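Local atomic coordinates of flavin prenyltransferase PAD1, mitochondrial (Aspergillus niger, PDB entry 6QLG), a protein that probably prenylates reduced FMN with a dimethylallyl group, without a metal ion, to make the prenyl-FMN cofactor used by the decarboxylase FDC1. Residues 51-61 and 85-96. Sequence-based numbering, arbitrary orientation.
Sequences TGAMLGIKVLI and ETDYHPSNVRAL. With FMN (flavin mononucleotide), chain M.
From Ala53 opposite Glu85 to Leu60 opposite Leu96, where the CA atoms come within 6.2 Å, residues 85-96 follow the first turns of helix 53-65. At that helix's N-terminal end the Glu85 carboxylate receives backbone N-H groups: OE1 takes a nearly straight bond from Gly52 N on its syn lone pair (3.0 Å, 167°) and a weak one from Ala53 N, while a water links OE1 to Met54 N. Thr51, just before Gly52 and part of the FMN pocket, donates weakly from N to FMN O4. Glu85 packs on Tyr191 and Thr51 on Phe190 of a neighbouring subunit, placing this end at a subunit interface. Farther along, side-chain contact is mainly apolar. Met54, bent at chi2 and chi3, brings CE against Thr86 CG2 (3.6 Å), while SD stands oblique to the Tyr88 ring, 5.4 Å from its centroid, a Met-aromatic contact. Ile57 CG2, anti to the backbone N, lies over one face of that ring in a CH-pi contact and also meets Leu96 CD1 (3.7 Å). Leu60 CD1 packs on Val93 CG1 (3.7 Å). Within this Rossmann-like parallel sheet fold, Leu60 also reaches strand 69-74, Ala53 touches helix 76-85, and Leu55 and Val59 pack against helix 197-210.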
# COMPACT_ATOMS: atom_id res chain seq x y z
N THR B 51 -26.74 20.11 4.80
CA THR B 51 -27.79 20.45 5.75
C THR B 51 -27.18 20.67 7.13
O THR B 51 -26.22 20.01 7.52
CB THR B 51 -28.87 19.35 5.78
OG1 THR B 51 -29.97 19.79 6.58
CG2 THR B 51 -28.33 18.07 6.36
N GLY B 52 -27.72 21.65 7.85
CA GLY B 52 -27.15 22.04 9.13
C GLY B 52 -26.61 23.45 9.13
O GLY B 52 -25.60 23.73 9.79
N ALA B 53 -27.27 24.35 8.40
CA ALA B 53 -26.81 25.74 8.34
C ALA B 53 -26.78 26.39 9.72
O ALA B 53 -25.93 27.25 9.98
CB ALA B 53 -27.69 26.55 7.39
N MET B 54 -27.70 25.99 10.61
CA MET B 54 -27.72 26.57 11.96
C MET B 54 -26.43 26.28 12.72
O MET B 54 -26.06 27.05 13.61
CB MET B 54 -28.92 26.04 12.74
CG MET B 54 -29.20 26.78 14.04
SD MET B 54 -29.45 28.56 13.84
CE MET B 54 -30.71 28.58 12.58
N LEU B 55 -25.73 25.19 12.38
CA LEU B 55 -24.45 24.92 13.02
C LEU B 55 -23.45 26.03 12.73
O LEU B 55 -22.74 26.49 13.63
CB LEU B 55 -23.90 23.57 12.54
CG LEU B 55 -24.71 22.32 12.86
CD1 LEU B 55 -24.08 21.09 12.22
CD2 LEU B 55 -24.85 22.13 14.36
N GLY B 56 -23.38 26.48 11.47
CA GLY B 56 -22.46 27.56 11.14
C GLY B 56 -22.89 28.90 11.71
O GLY B 56 -22.06 29.70 12.14
N ILE B 57 -24.20 29.16 11.73
CA ILE B 57 -24.71 30.40 12.31
C ILE B 57 -24.35 30.48 13.79
O ILE B 57 -23.89 31.52 14.28
CB ILE B 57 -26.23 30.52 12.09
CG1 ILE B 57 -26.53 30.78 10.61
CG2 ILE B 57 -26.81 31.63 12.95
CD1 ILE B 57 -27.95 30.44 10.21
N LYS B 58 -24.53 29.38 14.52
CA LYS B 58 -24.23 29.39 15.95
C LYS B 58 -22.73 29.44 16.22
O LYS B 58 -22.31 29.94 17.27
CB LYS B 58 -24.86 28.18 16.63
CG LYS B 58 -26.38 28.23 16.65
CD LYS B 58 -26.94 27.51 17.87
CE LYS B 58 -28.18 28.20 18.39
NZ LYS B 58 -28.06 28.52 19.84
N VAL B 59 -21.91 28.95 15.29
CA VAL B 59 -20.47 29.10 15.45
C VAL B 59 -20.07 30.57 15.35
O VAL B 59 -19.26 31.06 16.14
CB VAL B 59 -19.72 28.23 14.41
CG1 VAL B 59 -18.29 28.71 14.25
CG2 VAL B 59 -19.74 26.76 14.83
N LEU B 60 -20.65 31.29 14.38
CA LEU B 60 -20.35 32.71 14.24
C LEU B 60 -20.76 33.49 15.48
O LEU B 60 -20.04 34.38 15.93
CB LEU B 60 -21.05 33.27 13.00
CG LEU B 60 -20.46 32.91 11.63
CD1 LEU B 60 -21.43 33.29 10.52
CD2 LEU B 60 -19.12 33.59 11.43
N ILE B 61 -21.92 33.16 16.05
CA ILE B 61 -22.39 33.84 17.25
C ILE B 61 -21.47 33.53 18.43
O ILE B 61 -21.12 34.43 19.21
CB ILE B 61 -23.85 33.46 17.55
CG1 ILE B 61 -24.77 33.99 16.45
CG2 ILE B 61 -24.28 33.97 18.92
CD1 ILE B 61 -26.17 33.40 16.49
N GLU B 85 -33.63 26.28 5.54
CA GLU B 85 -33.63 25.58 6.82
C GLU B 85 -33.79 26.50 8.02
O GLU B 85 -34.15 26.02 9.10
CB GLU B 85 -32.32 24.80 7.00
CG GLU B 85 -32.17 23.66 6.05
CD GLU B 85 -30.97 22.80 6.38
OE1 GLU B 85 -30.15 23.21 7.23
OE2 GLU B 85 -30.85 21.72 5.78
N THR B 86 -33.52 27.79 7.87
CA THR B 86 -33.50 28.72 8.98
C THR B 86 -34.40 29.91 8.67
O THR B 86 -34.88 30.08 7.55
CB THR B 86 -32.07 29.21 9.27
OG1 THR B 86 -31.75 30.30 8.39
CG2 THR B 86 -31.06 28.09 9.06
N ASP B 87 -34.63 30.72 9.69
CA ASP B 87 -35.30 32.00 9.53
C ASP B 87 -34.33 33.12 9.17
O ASP B 87 -34.75 34.27 9.03
CB ASP B 87 -36.07 32.37 10.80
CG ASP B 87 -37.13 31.34 11.14
OD1 ASP B 87 -37.94 31.01 10.26
OD2 ASP B 87 -37.13 30.86 12.30
N TYR B 88 -33.05 32.80 9.02
CA TYR B 88 -32.05 33.78 8.62
C TYR B 88 -32.03 33.94 7.11
O TYR B 88 -32.29 33.00 6.36
CB TYR B 88 -30.66 33.36 9.10
CG TYR B 88 -30.43 33.47 10.59
CD1 TYR B 88 -31.02 32.57 11.47
CD2 TYR B 88 -29.60 34.45 11.12
CE1 TYR B 88 -30.81 32.66 12.83
CE2 TYR B 88 -29.38 34.55 12.48
CZ TYR B 88 -29.98 33.65 13.33
OH TYR B 88 -29.77 33.74 14.69
N HIS B 89 -31.74 35.13 6.68
CA HIS B 89 -31.33 35.43 5.32
C HIS B 89 -29.81 35.55 5.28
O HIS B 89 -29.19 35.94 6.27
CB HIS B 89 -31.98 36.73 4.83
CG HIS B 89 -31.79 36.98 3.37
ND1 HIS B 89 -30.72 37.69 2.86
CD2 HIS B 89 -32.54 36.62 2.30
CE1 HIS B 89 -30.81 37.75 1.55
NE2 HIS B 89 -31.91 37.11 1.18
N PRO B 90 -29.17 35.20 4.16
CA PRO B 90 -27.70 35.31 4.10
C PRO B 90 -27.17 36.67 4.53
O PRO B 90 -26.08 36.74 5.11
CB PRO B 90 -27.40 35.02 2.63
CG PRO B 90 -28.47 34.06 2.23
CD PRO B 90 -29.71 34.47 3.00
N SER B 91 -27.90 37.76 4.27
CA SER B 91 -27.46 39.07 4.75
C SER B 91 -27.45 39.12 6.28
O SER B 91 -26.58 39.78 6.87
CB SER B 91 -28.34 40.18 4.18
OG SER B 91 -29.71 39.95 4.49
N ASN B 92 -28.39 38.44 6.93
CA ASN B 92 -28.38 38.36 8.39
C ASN B 92 -27.15 37.60 8.88
O ASN B 92 -26.55 37.97 9.90
CB ASN B 92 -29.65 37.69 8.90
CG ASN B 92 -30.91 38.43 8.51
OD1 ASN B 92 -31.87 37.83 8.04
ND2 ASN B 92 -30.90 39.74 8.70
N VAL B 93 -26.78 36.53 8.18
CA VAL B 93 -25.61 35.75 8.59
C VAL B 93 -24.33 36.55 8.39
O VAL B 93 -23.42 36.50 9.23
CB VAL B 93 -25.58 34.41 7.82
CG1 VAL B 93 -24.40 33.56 8.28
CG2 VAL B 93 -26.89 33.67 7.99
N ARG B 94 -24.25 37.30 7.29
CA ARG B 94 -23.06 38.10 7.04
C ARG B 94 -22.86 39.16 8.11
O ARG B 94 -21.72 39.52 8.43
CB ARG B 94 -23.15 38.75 5.66
CG ARG B 94 -22.99 37.77 4.51
CD ARG B 94 -22.80 38.48 3.18
NE ARG B 94 -24.06 39.04 2.69
CZ ARG B 94 -24.81 38.47 1.76
NH1 ARG B 94 -24.43 37.33 1.20
NH2 ARG B 94 -25.94 39.05 1.38
N ALA B 95 -23.95 39.67 8.69
CA ALA B 95 -23.84 40.66 9.76
C ALA B 95 -23.27 40.05 11.03
O ALA B 95 -22.79 40.80 11.89
CB ALA B 95 -25.20 41.30 10.04
N LEU B 96 -23.32 38.73 11.18
CA LEU B 96 -22.75 38.07 12.35
C LEU B 96 -21.23 38.00 12.30
O LEU B 96 -20.60 37.68 13.32
CB LEU B 96 -23.30 36.65 12.49
CG LEU B 96 -24.81 36.46 12.65
CD1 LEU B 96 -25.16 34.98 12.61
CD2 LEU B 96 -25.30 37.10 13.94
N1 FMN M . -24.37 17.27 0.50
C2 FMN M . -23.69 16.57 1.48
O2 FMN M . -22.59 16.09 1.24
N3 FMN M . -24.26 16.41 2.72
C4 FMN M . -25.51 16.96 2.98
O4 FMN M . -26.04 16.83 4.09
C4A FMN M . -26.19 17.66 2.00
N5 FMN M . -27.43 18.20 2.28
C5A FMN M . -28.12 18.91 1.32
C6 FMN M . -29.38 19.46 1.60
C7 FMN M . -30.08 20.18 0.63
C7M FMN M . -31.44 20.76 0.95
C8 FMN M . -29.51 20.34 -0.63
C8M FMN M . -30.25 21.11 -1.70
C9 FMN M . -28.26 19.79 -0.91
C9A FMN M . -27.55 19.07 0.06
N10 FMN M . -26.29 18.54 -0.22
C10 FMN M . -25.61 17.82 0.75
C1' FMN M . -25.68 18.69 -1.58
C2' FMN M . -24.69 19.84 -1.75
O2' FMN M . -25.35 21.08 -1.55
C3' FMN M . -24.10 19.78 -3.16
O3' FMN M . -23.29 18.63 -3.27
C4' FMN M . -23.27 21.01 -3.52
O4' FMN M . -22.58 20.78 -4.72
C5' FMN M . -22.25 21.34 -2.44
O5' FMN M . -21.65 22.56 -2.78
P FMN M . -20.75 23.37 -1.72
O1P FMN M . -19.80 24.26 -2.47
O2P FMN M . -21.67 24.21 -0.86
O3P FMN M . -19.95 22.42 -0.86
O HOH W 1 -29.79 24.20 10.03
O HOH W 2 -18.67 36.08 14.35